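Long-range contacts in alkylhalidase CmlS (Streptomyces venezuelae, PDB 3I3L), which acts as a flavin-dependent halogenase in chloramphenicol biosynthesis, with its FAD cofactor joined to the protein by a covalent bond: residues D200-N205 with W391-I396; W298-E303 with A317-P322; T302-A307 with W358-Y363. One frame throughout, in Å; residues are numbered along the deposited sequence.

Interaction 1 (D200-N205 with W391-I396); sequences DEFYRN and WRKRRI
Arg394, the last residue of helix 389-394, takes hold of Asn205 side-on: two of its nitrogens donate to a single amide oxygen. Arg394 NH2 lies 2.8 Å and Arg394 NE 3.0 Å from Asn205 OD1. Both bonds are bent (142° and 136° at the hydrogens), the price of converging on one atom. NH2 meets that oxygen from above the carbonyl plane, whereas NE is only modestly tilted from it. The aliphatic part of the same arginine covers Tyr203, with Arg394 CG over the centre of one ring face, 4.0 Å from the centroid, in a CH-pi contact. With Arg394 CG anti to the carbonyl carbon (chi1 -72°) and the chain extended from CG to NE, the side chain passes over the phenol before its head reaches Asn205. Tyr203 OH comes 2.8 Å from Arg394 O, where the helix ends. The backbone oxygen of Phe202 sits over one face of the guanidinium group. Toward the surface the contact thins to Phe202 CB, 3.4 Å from Lys393 O, with Lys393 CD only loosely near CD1 of Phe202.

Behind this shell, Asp200 shapes the corner that presents Phe202 and Tyr203. Its OD2 forms an Asx turn, accepting from Phe202 N at 2.9 Å and also from Tyr203 N at 2.7 Å. Arg204 NE in turn bonds to the backbone oxygen of Asp200. On the helix side, Arg394 NH1 makes a salt bridge to Asp253, and Phe390 adds a cation-pi contact. Strand 203-213, to which this segment belongs, pairs antiparallel with strands 245-253 and 287-302, while Tyr203 also rests on Leu374 and Ala375 of helix 352-382, wedged between that long helix and the short helix 389-394.

Interaction 2 (W298-E303 with A317-P322); sequences WSYDTE and ACFTDP. With FAD (flavin-adenine dinucleotide), chain B.
Tyr300 and Phe319 form the tight centre of this contact, joined by backbone and side chain alike. They make a single antiparallel, hydrogen-bonded bridge: Phe319 N donates to Tyr300 O at 3.0 Å, while the return bond from Tyr300 N to Phe319 O is weak at 3.5 Å. The torsion of Tyr300, with CG between its backbone N and carbonyl carbon (chi1 53°), brings the phenol ring across the bridge. Phe319 CB then lies over one face of that ring, toward its rim and 3.8 Å from the centroid, a CH-pi contact. Tyr300 OH finds its partners beyond, on Asp315 O and Ser186 OG. One bond more secures the far end: Thr302 OG1 donates to Ala317 O at 2.7 Å, tilted 26° from the carbonyl plane. Packing is also close where Ser299 CA makes a C-H...O contact with Phe319 O and where Trp298 O lies 3.4 Å from Phe319 CD2. Ser299 OG lies near Asp321 N; the Asp321 carboxylate is bound by Tyr378. Cys318 CB is 3.7 Å from Asp301 CA, with the two CB atoms a little farther apart.

The loose side belongs to two partly exposed residues: the Asp301 carboxylate leads away, and Trp298 turns its indole from the loop and bonds through NE1 to Gln296.

Phe319 CG is anti to its backbone N (chi1 -176°), which carries the ring forward to the cofactor. FAD C9 lies at the ring edge, 3.8 Å from Phe319 CZ, and Pro322 CB packs 3.7 Å from FAD C5X on the isoalloxazine. The loop 317-322, backed by strand 287-302, lines one side of the flavin site; it continues the Gly-Asp segment containing Asp315, which binds FAD here and has counterparts in flavoprotein monooxygenases of related fold.

Interaction 3 (T302-A307 with W358-Y363); sequences TEVFSA and WYNRTY
Phe305 lays its CD1-CE1 side over a face of the Tyr363 ring, with Phe305 CD1 3.4 Å from Tyr363 CD1. The planes are 29° apart and the centroids 4.9 Å, an offset pair with little overlap. Tyr363 CB completes it over a face of the Phe305 ring, while Thr302 OG1 lies toward the rim of the opposite face. Beside the rings, the Asn360 amide spans two backbone groups: Phe305 N donates to Asn360 OD1 at 2.8 Å, and Asn360 ND2 donates to Ser306 O at 3.0 Å, nearly straight (173°) and in the amide plane. ND2 also bonds to His356 O, which helps fix the amide's rotation. A leucine at Asn360 would probably leave Phe305 N and Ser306 O without these mates and let the turn drift from the helix. Tyr359 brings CE2 against Phe305 CB and the edge of its ring against Phe305 O, its hydroxyl bonded to Leu312 O. Helix 352-382 is thereby pinned to the turn leading into strand 306-307 and to its first residue; that strand, antiparallel to strand 310-312, is an edge strand of the Rossmann-type sheet of the FAD-binding fold.

Overall arrangement
Interaction 2 lies between the other two, its centre about 13 Å from each; the centres of interactions 1 and 3 are about 24 Å apart and these two do not touch. Interaction 1 joins it through Asn205 ND2 to Asp321 OD2 (2.8 Å) and Asp200 N to Ser299 O (2.9 Å), both probable hydrogen bonds. Interaction 3 shares Thr302 and Glu303 with it and packs Tyr363 CE2 3.4 Å from Cys318 SG. Asp297, covalently bound to FAD, lies close by: its side chain is about 3 Å from that of Phe319 and about 5 Å from that of Asn205. Tyr363, whose side chain is about 7 Å from FAD, does not line the flavin directly but packs on the loop that does.

Interaction 1 (D200-N205 with W391-I396)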
loop_
_atom_site.group_PDB
_atom_site.type_symbol
_atom_site.label_atom_id
_atom_site.label_comp_id
_atom_site.label_asym_id
_atom_site.label_seq_id
_atom_site.Cartn_x
_atom_site.Cartn_y
_atom_site.Cartn_z
ATOM N N ASP A 200 3.791 12.644 10.585
ATOM C CA ASP A 200 3.711 11.726 11.714
ATOM C C ASP A 200 4.605 12.269 12.827
ATOM O O ASP A 200 5.685 12.783 12.581
ATOM C CB ASP A 200 4.208 10.350 11.347
ATOM C CG ASP A 200 3.821 9.316 12.396
ATOM O OD1 ASP A 200 2.642 8.955 12.428
ATOM O OD2 ASP A 200 4.685 8.912 13.207
ATOM N N GLU A 201 4.118 12.184 14.048
ATOM C CA GLU A 201 4.882 12.581 15.199
ATOM C C GLU A 201 6.217 11.853 15.309
ATOM O O GLU A 201 7.220 12.491 15.645
ATOM C CB GLU A 201 4.044 12.367 16.455
ATOM C CG GLU A 201 4.581 13.100 17.591
ATOM C CD GLU A 201 3.650 13.056 18.791
ATOM O OE1 GLU A 201 2.459 12.641 18.631
ATOM O OE2 GLU A 201 4.115 13.484 19.874
ATOM N N PHE A 202 6.267 10.560 14.949
ATOM C CA PHE A 202 7.457 9.746 15.221
ATOM C C PHE A 202 8.137 9.063 14.053
ATOM O O PHE A 202 9.321 8.704 14.150
ATOM C CB PHE A 202 7.126 8.675 16.310
ATOM C CG PHE A 202 6.608 9.294 17.615
ATOM C CD1 PHE A 202 7.373 10.244 18.293
ATOM C CD2 PHE A 202 5.372 8.958 18.113
ATOM C CE1 PHE A 202 6.872 10.881 19.458
ATOM C CE2 PHE A 202 4.872 9.558 19.285
ATOM C CZ PHE A 202 5.638 10.525 19.953
ATOM N N TYR A 203 7.398 8.803 12.973
ATOM C CA TYR A 203 7.967 8.058 11.855
ATOM C C TYR A 203 8.670 9.013 10.870
ATOM O O TYR A 203 8.128 9.369 9.782
ATOM C CB TYR A 203 6.883 7.203 11.200
ATOM C CG TYR A 203 6.535 5.966 12.013
ATOM C CD1 TYR A 203 6.012 6.085 13.255
ATOM C CD2 TYR A 203 6.794 4.696 11.544
ATOM C CE1 TYR A 203 5.689 4.991 14.022
ATOM C CE2 TYR A 203 6.479 3.582 12.300
ATOM C CZ TYR A 203 5.892 3.766 13.550
ATOM O OH TYR A 203 5.550 2.733 14.353
ATOM N N ARG A 204 9.832 9.483 11.283
ATOM C CA ARG A 204 10.534 10.507 10.504
ATOM C C ARG A 204 11.809 9.916 10.012
ATOM O O ARG A 204 12.847 10.163 10.576
ATOM C CB ARG A 204 10.789 11.768 11.310
ATOM C CG ARG A 204 9.420 12.419 11.740
ATOM C CD ARG A 204 9.560 13.619 12.597
ATOM N NE ARG A 204 8.231 14.144 12.948
ATOM C CZ ARG A 204 8.032 15.283 13.591
ATOM N NH1 ARG A 204 9.096 16.025 13.945
ATOM N NH2 ARG A 204 6.791 15.683 13.877
ATOM N N ASN A 205 11.678 9.138 8.939
ATOM C CA ASN A 205 12.706 8.377 8.329
ATOM C C ASN A 205 13.495 9.238 7.372
ATOM O O ASN A 205 12.952 10.126 6.662
ATOM C CB ASN A 205 12.048 7.228 7.554
ATOM C CG ASN A 205 11.463 6.196 8.458
ATOM O OD1 ASN A 205 11.987 5.938 9.527
ATOM N ND2 ASN A 205 10.354 5.605 8.054
ATOM N N TRP A 391 14.774 2.893 17.014
ATOM C CA TRP A 391 13.852 1.886 17.504
ATOM C C TRP A 391 12.874 2.431 18.540
ATOM O O TRP A 391 11.712 2.061 18.561
ATOM C CB TRP A 391 14.607 0.627 17.976
ATOM C CG TRP A 391 15.312 0.011 16.808
ATOM C CD1 TRP A 391 16.639 0.087 16.515
ATOM C CD2 TRP A 391 14.706 -0.684 15.735
ATOM N NE1 TRP A 391 16.908 -0.549 15.302
ATOM C CE2 TRP A 391 15.738 -1.019 14.800
ATOM C CE3 TRP A 391 13.407 -1.009 15.428
ATOM C CZ2 TRP A 391 15.486 -1.680 13.600
ATOM C CZ3 TRP A 391 13.154 -1.679 14.226
ATOM C CH2 TRP A 391 14.184 -2.007 13.337
ATOM N N ARG A 392 13.359 3.339 19.359
ATOM C CA ARG A 392 12.604 3.937 20.446
ATOM C C ARG A 392 11.480 4.829 19.913
ATOM O O ARG A 392 10.411 4.924 20.510
ATOM C CB ARG A 392 13.574 4.795 21.293
ATOM C CG ARG A 392 12.931 5.655 22.365
ATOM C CD ARG A 392 14.010 6.113 23.469
ATOM N NE ARG A 392 15.008 7.019 22.958
ATOM C CZ ARG A 392 16.287 6.704 22.657
ATOM N NH1 ARG A 392 17.121 7.626 22.221
ATOM N NH2 ARG A 392 16.761 5.470 22.796
ATOM N N LYS A 393 11.750 5.560 18.843
ATOM C CA LYS A 393 10.701 6.391 18.287
ATOM C C LYS A 393 9.614 5.517 17.673
ATOM O O LYS A 393 8.480 5.912 17.664
ATOM C CB LYS A 393 11.255 7.432 17.264
ATOM C CG LYS A 393 12.255 8.462 17.894
ATOM C CD LYS A 393 11.552 9.314 18.988
ATOM C CE LYS A 393 12.398 10.501 19.479
ATOM N NZ LYS A 393 11.952 11.771 18.791
ATOM N N ARG A 394 9.967 4.345 17.165
ATOM C CA ARG A 394 9.032 3.605 16.318
ATOM C C ARG A 394 8.306 2.445 16.985
ATOM O O ARG A 394 7.216 2.020 16.520
ATOM C CB ARG A 394 9.716 3.148 15.032
ATOM C CG ARG A 394 9.965 4.291 14.099
ATOM C CD ARG A 394 11.158 3.965 13.175
ATOM N NE ARG A 394 11.511 5.117 12.365
ATOM C CZ ARG A 394 12.219 6.171 12.814
ATOM N NH1 ARG A 394 12.659 6.201 14.069
ATOM N NH2 ARG A 394 12.525 7.177 12.012
ATOM N N ARG A 395 8.868 1.943 18.092
ATOM C CA ARG A 395 8.295 0.783 18.754
ATOM C C ARG A 395 7.106 1.249 19.514
ATOM O O ARG A 395 7.045 2.400 19.862
ATOM C CB ARG A 395 9.324 0.091 19.689
ATOM C CG ARG A 395 9.619 0.823 21.042
ATOM C CD ARG A 395 10.856 0.163 21.777
ATOM N NE ARG A 395 11.335 1.047 22.847
ATOM C CZ ARG A 395 12.577 1.536 22.992
ATOM N NH1 ARG A 395 13.597 1.198 22.179
ATOM N NH2 ARG A 395 12.820 2.391 23.991
ATOM N N ILE A 396 6.142 0.359 19.762
ATOM C CA ILE A 396 4.938 0.760 20.445
ATOM C C ILE A 396 5.235 1.303 21.872
ATOM O O ILE A 396 6.069 0.744 22.612
ATOM C CB ILE A 396 3.941 -0.425 20.508
ATOM C CG1 ILE A 396 3.131 -0.482 19.219
ATOM C CG2 ILE A 396 2.978 -0.327 21.790
ATOM C CD1 ILE A 396 2.549 -1.900 18.950
#

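Interaction 2 (W298-E303 with A317-P322)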
loop_
_atom_site.group_PDB
_atom_site.type_symbol
_atom_site.label_atom_id
_atom_site.label_comp_id
_atom_site.label_asym_id
_atom_site.label_seq_id
_atom_site.Cartn_x
_atom_site.Cartn_y
_atom_site.Cartn_z
ATOM N N TRP A 298 9.714 11.288 5.602
ATOM C CA TRP A 298 8.783 11.116 6.756
ATOM C C TRP A 298 7.420 10.676 6.331
ATOM O O TRP A 298 6.914 11.158 5.332
ATOM C CB TRP A 298 8.615 12.447 7.458
ATOM C CG TRP A 298 9.916 13.059 7.892
ATOM C CD1 TRP A 298 11.170 12.593 7.654
ATOM C CD2 TRP A 298 10.060 14.245 8.657
ATOM N NE1 TRP A 298 12.074 13.427 8.215
ATOM C CE2 TRP A 298 11.413 14.448 8.846
ATOM C CE3 TRP A 298 9.140 15.141 9.234
ATOM C CZ2 TRP A 298 11.918 15.535 9.560
ATOM C CZ3 TRP A 298 9.613 16.207 9.939
ATOM C CH2 TRP A 298 11.008 16.416 10.093
ATOM N N SER A 299 6.787 9.819 7.132
ATOM C CA SER A 299 5.390 9.526 6.998
ATOM C C SER A 299 4.532 10.764 7.303
ATOM O O SER A 299 4.919 11.555 8.125
ATOM C CB SER A 299 5.027 8.428 7.967
ATOM O OG SER A 299 5.661 7.189 7.646
ATOM N N TYR A 300 3.398 10.923 6.623
ATOM C CA TYR A 300 2.376 11.954 6.888
ATOM C C TYR A 300 1.111 11.554 6.127
ATOM O O TYR A 300 1.189 10.857 5.094
ATOM C CB TYR A 300 2.824 13.313 6.323
ATOM C CG TYR A 300 3.230 13.296 4.844
ATOM C CD1 TYR A 300 2.259 13.304 3.823
ATOM C CD2 TYR A 300 4.581 13.216 4.465
ATOM C CE1 TYR A 300 2.624 13.336 2.489
ATOM C CE2 TYR A 300 4.979 13.220 3.111
ATOM C CZ TYR A 300 3.986 13.268 2.135
ATOM O OH TYR A 300 4.379 13.224 0.838
ATOM N N ASP A 301 -0.056 11.973 6.617
ATOM C CA ASP A 301 -1.239 11.959 5.747
ATOM C C ASP A 301 -1.757 13.365 5.596
ATOM O O ASP A 301 -0.956 14.323 5.717
ATOM C CB ASP A 301 -2.323 10.941 6.264
ATOM C CG ASP A 301 -2.788 11.246 7.663
ATOM O OD1 ASP A 301 -2.137 12.069 8.362
ATOM O OD2 ASP A 301 -3.791 10.645 8.085
ATOM N N THR A 302 -3.075 13.518 5.337
ATOM C CA THR A 302 -3.672 14.866 5.081
ATOM C C THR A 302 -4.954 14.885 5.862
ATOM O O THR A 302 -5.588 13.869 6.027
ATOM C CB THR A 302 -4.226 15.076 3.647
ATOM O OG1 THR A 302 -3.566 14.236 2.671
ATOM C CG2 THR A 302 -4.192 16.436 3.275
ATOM N N GLU A 303 -5.372 16.072 6.259
ATOM C CA GLU A 303 -6.693 16.248 6.804
ATOM C C GLU A 303 -7.728 15.994 5.703
ATOM O O GLU A 303 -8.816 15.502 5.994
ATOM C CB GLU A 303 -6.822 17.683 7.326
ATOM C CG GLU A 303 -8.033 17.972 8.117
ATOM C CD GLU A 303 -8.016 19.381 8.797
ATOM O OE1 GLU A 303 -7.093 20.216 8.547
ATOM O OE2 GLU A 303 -8.937 19.625 9.629
ATOM N N ALA A 317 -0.815 13.064 -1.458
ATOM C CA ALA A 317 -1.818 12.838 -0.388
ATOM C C ALA A 317 -1.159 12.346 0.900
ATOM O O ALA A 317 -1.331 12.933 1.960
ATOM C CB ALA A 317 -2.884 11.793 -0.848
ATOM N N CYS A 318 -0.417 11.238 0.815
ATOM C CA CYS A 318 0.170 10.674 1.997
ATOM C C CYS A 318 1.360 9.881 1.617
ATOM O O CYS A 318 1.483 9.528 0.456
ATOM C CB CYS A 318 -0.854 9.829 2.788
ATOM S SG CYS A 318 -1.424 8.332 1.926
ATOM N N PHE A 319 2.253 9.619 2.591
ATOM C CA PHE A 319 3.518 8.893 2.371
ATOM C C PHE A 319 3.678 7.827 3.468
ATOM O O PHE A 319 3.451 8.072 4.679
ATOM C CB PHE A 319 4.733 9.826 2.419
ATOM C CG PHE A 319 6.030 9.131 2.104
ATOM C CD1 PHE A 319 6.449 9.025 0.798
ATOM C CD2 PHE A 319 6.789 8.522 3.111
ATOM C CE1 PHE A 319 7.598 8.326 0.462
ATOM C CE2 PHE A 319 7.965 7.847 2.813
ATOM C CZ PHE A 319 8.391 7.755 1.483
ATOM N N THR A 320 4.001 6.620 3.038
ATOM C CA THR A 320 4.043 5.472 3.912
ATOM C C THR A 320 5.495 5.049 3.924
ATOM O O THR A 320 6.134 5.046 2.873
ATOM C CB THR A 320 3.157 4.278 3.331
ATOM O OG1 THR A 320 3.422 4.149 1.905
ATOM C CG2 THR A 320 1.687 4.525 3.504
ATOM N N ASP A 321 6.015 4.744 5.120
ATOM C CA ASP A 321 7.326 4.104 5.319
ATOM C C ASP A 321 7.469 2.962 4.345
ATOM O O ASP A 321 6.635 2.049 4.321
ATOM C CB ASP A 321 7.340 3.528 6.751
ATOM C CG ASP A 321 8.668 2.881 7.111
ATOM O OD1 ASP A 321 9.225 2.130 6.267
ATOM O OD2 ASP A 321 9.156 3.121 8.254
ATOM N N PRO A 322 8.497 3.025 3.498
ATOM C CA PRO A 322 8.658 2.137 2.349
ATOM C C PRO A 322 9.076 0.682 2.682
ATOM O O PRO A 322 9.476 -0.069 1.770
ATOM C CB PRO A 322 9.781 2.819 1.545
ATOM C CG PRO A 322 10.622 3.533 2.649
ATOM C CD PRO A 322 9.508 4.098 3.526
HETATM P PA FAD B . 6.416 10.953 -7.709
HETATM O O1A FAD B . 7.274 11.833 -6.829
HETATM O O2A FAD B . 7.005 9.649 -8.122
HETATM O O5B FAD B . 6.014 11.815 -9.037
HETATM C C5B FAD B . 5.588 13.157 -8.916
HETATM C C4B FAD B . 5.996 13.999 -10.146
HETATM O O4B FAD B . 5.428 15.319 -9.976
HETATM C C3B FAD B . 7.490 14.183 -10.268
HETATM O O3B FAD B . 7.930 13.667 -11.487
HETATM C C2B FAD B . 7.706 15.704 -10.218
HETATM O O2B FAD B . 8.610 16.118 -11.195
HETATM C C1B FAD B . 6.323 16.274 -10.494
HETATM N N9A FAD B . 5.987 17.556 -9.904
HETATM C C8A FAD B . 6.196 17.960 -8.619
HETATM N N7A FAD B . 5.701 19.209 -8.473
HETATM C C5A FAD B . 5.252 19.648 -9.672
HETATM C C6A FAD B . 4.677 20.841 -10.070
HETATM N N6A FAD B . 4.472 21.820 -9.208
HETATM N N1A FAD B . 4.272 20.953 -11.373
HETATM C C2A FAD B . 4.461 19.942 -12.282
HETATM N N3A FAD B . 5.017 18.771 -11.869
HETATM C C4A FAD B . 5.408 18.618 -10.584
HETATM N N1 FAD B . 7.736 2.910 -3.473
HETATM C C2 FAD B . 7.575 1.615 -3.937
HETATM O O2 FAD B . 6.508 1.332 -4.467
HETATM N N3 FAD B . 8.560 0.676 -3.789
HETATM C C4 FAD B . 9.743 0.995 -3.177
HETATM O O4 FAD B . 10.650 0.107 -3.074
HETATM C C4X FAD B . 9.905 2.288 -2.675
HETATM N N5 FAD B . 11.081 2.644 -2.074
HETATM C C5X FAD B . 11.270 3.949 -1.680
HETATM C C6 FAD B . 12.467 4.322 -1.051
HETATM C C7 FAD B . 12.619 5.607 -0.588
HETATM C C7M FAD B . 13.902 6.046 0.075
HETATM C C8 FAD B . 11.593 6.520 -0.809
HETATM C C8M FAD B . 11.752 7.935 -0.420
HETATM C C9 FAD B . 10.376 6.155 -1.394
HETATM C C9A FAD B . 10.247 4.845 -1.831
HETATM N N10 FAD B . 9.079 4.517 -2.457
HETATM C C10 FAD B . 8.879 3.243 -2.835
HETATM C "C1'" FAD B . 8.007 5.553 -2.437
HETATM C "C2'" FAD B . 7.561 5.863 -3.847
HETATM O "O2'" FAD B . 8.680 6.133 -4.592
HETATM C "C3'" FAD B . 6.543 6.964 -3.977
HETATM O "O3'" FAD B . 5.385 6.616 -3.251
HETATM C "C4'" FAD B . 6.125 7.159 -5.472
HETATM O "O4'" FAD B . 7.174 7.680 -6.242
HETATM C "C5'" FAD B . 4.981 8.161 -5.555
HETATM O "O5'" FAD B . 4.543 8.294 -6.876
HETATM P P FAD B . 3.878 9.681 -7.235
HETATM O O1P FAD B . 2.885 10.056 -6.157
HETATM O O2P FAD B . 3.407 9.657 -8.685
HETATM O O3P FAD B . 5.026 10.794 -6.992
#

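Interaction 3 (T302-A307 with W358-Y363)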
loop_
_atom_site.group_PDB
_atom_site.type_symbol
_atom_site.label_atom_id
_atom_site.label_comp_id
_atom_site.label_asym_id
_atom_site.label_seq_id
_atom_site.Cartn_x
_atom_site.Cartn_y
_atom_site.Cartn_z
ATOM N N THR A 302 -3.075 13.518 5.337
ATOM C CA THR A 302 -3.672 14.866 5.081
ATOM C C THR A 302 -4.954 14.885 5.862
ATOM O O THR A 302 -5.588 13.869 6.027
ATOM C CB THR A 302 -4.226 15.076 3.647
ATOM O OG1 THR A 302 -3.566 14.236 2.671
ATOM C CG2 THR A 302 -4.192 16.436 3.275
ATOM N N GLU A 303 -5.372 16.072 6.259
ATOM C CA GLU A 303 -6.693 16.248 6.804
ATOM C C GLU A 303 -7.728 15.994 5.703
ATOM O O GLU A 303 -8.816 15.502 5.994
ATOM C CB GLU A 303 -6.822 17.683 7.326
ATOM C CG GLU A 303 -8.033 17.972 8.117
ATOM C CD GLU A 303 -8.016 19.381 8.797
ATOM O OE1 GLU A 303 -7.093 20.216 8.547
ATOM O OE2 GLU A 303 -8.937 19.625 9.629
ATOM N N VAL A 304 -7.378 16.330 4.457
ATOM C CA VAL A 304 -8.309 16.298 3.306
ATOM C C VAL A 304 -7.667 15.593 2.100
ATOM O O VAL A 304 -6.716 16.082 1.540
ATOM C CB VAL A 304 -8.790 17.756 2.910
ATOM C CG1 VAL A 304 -9.949 17.742 1.863
ATOM C CG2 VAL A 304 -9.316 18.538 4.170
ATOM N N PHE A 305 -8.193 14.437 1.705
ATOM C CA PHE A 305 -7.618 13.737 0.535
ATOM C C PHE A 305 -8.266 14.288 -0.755
ATOM O O PHE A 305 -7.664 14.221 -1.808
ATOM C CB PHE A 305 -7.847 12.223 0.638
ATOM C CG PHE A 305 -7.044 11.559 1.728
ATOM C CD1 PHE A 305 -5.802 11.026 1.446
ATOM C CD2 PHE A 305 -7.497 11.511 3.034
ATOM C CE1 PHE A 305 -5.068 10.383 2.467
ATOM C CE2 PHE A 305 -6.736 10.903 4.024
ATOM C CZ PHE A 305 -5.562 10.358 3.754
ATOM N N SER A 306 -9.443 14.851 -0.652
ATOM C CA SER A 306 -10.084 15.490 -1.813
ATOM C C SER A 306 -11.330 16.252 -1.280
ATOM O O SER A 306 -11.905 15.900 -0.262
ATOM C CB SER A 306 -10.549 14.401 -2.800
ATOM O OG SER A 306 -11.683 13.681 -2.266
ATOM N N ALA A 307 -11.733 17.276 -2.012
ATOM C CA ALA A 307 -12.931 18.045 -1.730
ATOM C C ALA A 307 -13.234 18.854 -3.001
ATOM O O ALA A 307 -12.342 19.084 -3.798
ATOM C CB ALA A 307 -12.685 19.034 -0.571
ATOM N N TRP A 358 -16.368 8.960 0.138
ATOM C CA TRP A 358 -15.833 7.662 -0.159
ATOM C C TRP A 358 -14.302 7.724 -0.474
ATOM O O TRP A 358 -13.530 6.881 -0.019
ATOM C CB TRP A 358 -16.632 6.949 -1.267
ATOM C CG TRP A 358 -15.896 5.741 -1.803
ATOM C CD1 TRP A 358 -15.945 4.467 -1.311
ATOM C CD2 TRP A 358 -14.992 5.697 -2.934
ATOM N NE1 TRP A 358 -15.167 3.638 -2.064
ATOM C CE2 TRP A 358 -14.529 4.367 -3.038
ATOM C CE3 TRP A 358 -14.541 6.641 -3.852
ATOM C CZ2 TRP A 358 -13.630 3.964 -4.024
ATOM C CZ3 TRP A 358 -13.638 6.245 -4.821
ATOM C CH2 TRP A 358 -13.213 4.926 -4.919
ATOM N N TYR A 359 -13.875 8.686 -1.282
ATOM C CA TYR A 359 -12.443 8.783 -1.610
ATOM C C TYR A 359 -11.614 9.039 -0.313
ATOM O O TYR A 359 -10.587 8.434 -0.130
ATOM C CB TYR A 359 -12.201 9.899 -2.652
ATOM C CG TYR A 359 -10.756 9.963 -3.150
ATOM C CD1 TYR A 359 -10.286 9.082 -4.141
ATOM C CD2 TYR A 359 -9.859 10.848 -2.575
ATOM C CE1 TYR A 359 -8.924 9.118 -4.555
ATOM C CE2 TYR A 359 -8.545 10.927 -2.985
ATOM C CZ TYR A 359 -8.079 10.065 -3.980
ATOM O OH TYR A 359 -6.745 10.143 -4.363
ATOM N N ASN A 360 -12.115 9.921 0.577
ATOM C CA ASN A 360 -11.397 10.255 1.811
ATOM C C ASN A 360 -11.322 9.072 2.782
ATOM O O ASN A 360 -10.245 8.738 3.288
ATOM C CB ASN A 360 -12.052 11.450 2.547
ATOM C CG ASN A 360 -11.701 12.768 1.932
ATOM O OD1 ASN A 360 -10.765 13.425 2.393
ATOM N ND2 ASN A 360 -12.452 13.179 0.870
ATOM N N ARG A 361 -12.462 8.424 3.008
ATOM C CA ARG A 361 -12.512 7.260 3.894
ATOM C C ARG A 361 -11.593 6.149 3.409
ATOM O O ARG A 361 -10.824 5.577 4.183
ATOM C CB ARG A 361 -13.926 6.734 3.975
ATOM C CG ARG A 361 -14.030 5.418 4.682
ATOM C CD ARG A 361 -15.513 4.965 4.700
ATOM N NE ARG A 361 -15.721 3.958 5.735
ATOM C CZ ARG A 361 -16.011 2.686 5.500
ATOM N NH1 ARG A 361 -16.102 2.268 4.244
ATOM N NH2 ARG A 361 -16.208 1.837 6.528
ATOM N N THR A 362 -11.647 5.866 2.129
ATOM C CA THR A 362 -10.922 4.752 1.581
ATOM C C THR A 362 -9.436 4.986 1.690
ATOM O O THR A 362 -8.691 4.065 2.050
ATOM C CB THR A 362 -11.365 4.455 0.081
ATOM O OG1 THR A 362 -12.653 3.820 0.112
ATOM C CG2 THR A 362 -10.476 3.472 -0.557
ATOM N N TYR A 363 -8.972 6.187 1.357
ATOM C CA TYR A 363 -7.508 6.471 1.425
ATOM C C TYR A 363 -7.038 6.483 2.872
ATOM O O TYR A 363 -5.942 6.011 3.179
ATOM C CB TYR A 363 -7.158 7.824 0.769
ATOM C CG TYR A 363 -5.868 7.842 -0.032
ATOM C CD1 TYR A 363 -5.685 8.757 -1.079
ATOM C CD2 TYR A 363 -4.826 6.998 0.290
ATOM C CE1 TYR A 363 -4.461 8.815 -1.795
ATOM C CE2 TYR A 363 -3.624 7.052 -0.372
ATOM C CZ TYR A 363 -3.440 7.959 -1.405
ATOM O OH TYR A 363 -2.240 7.925 -2.091
#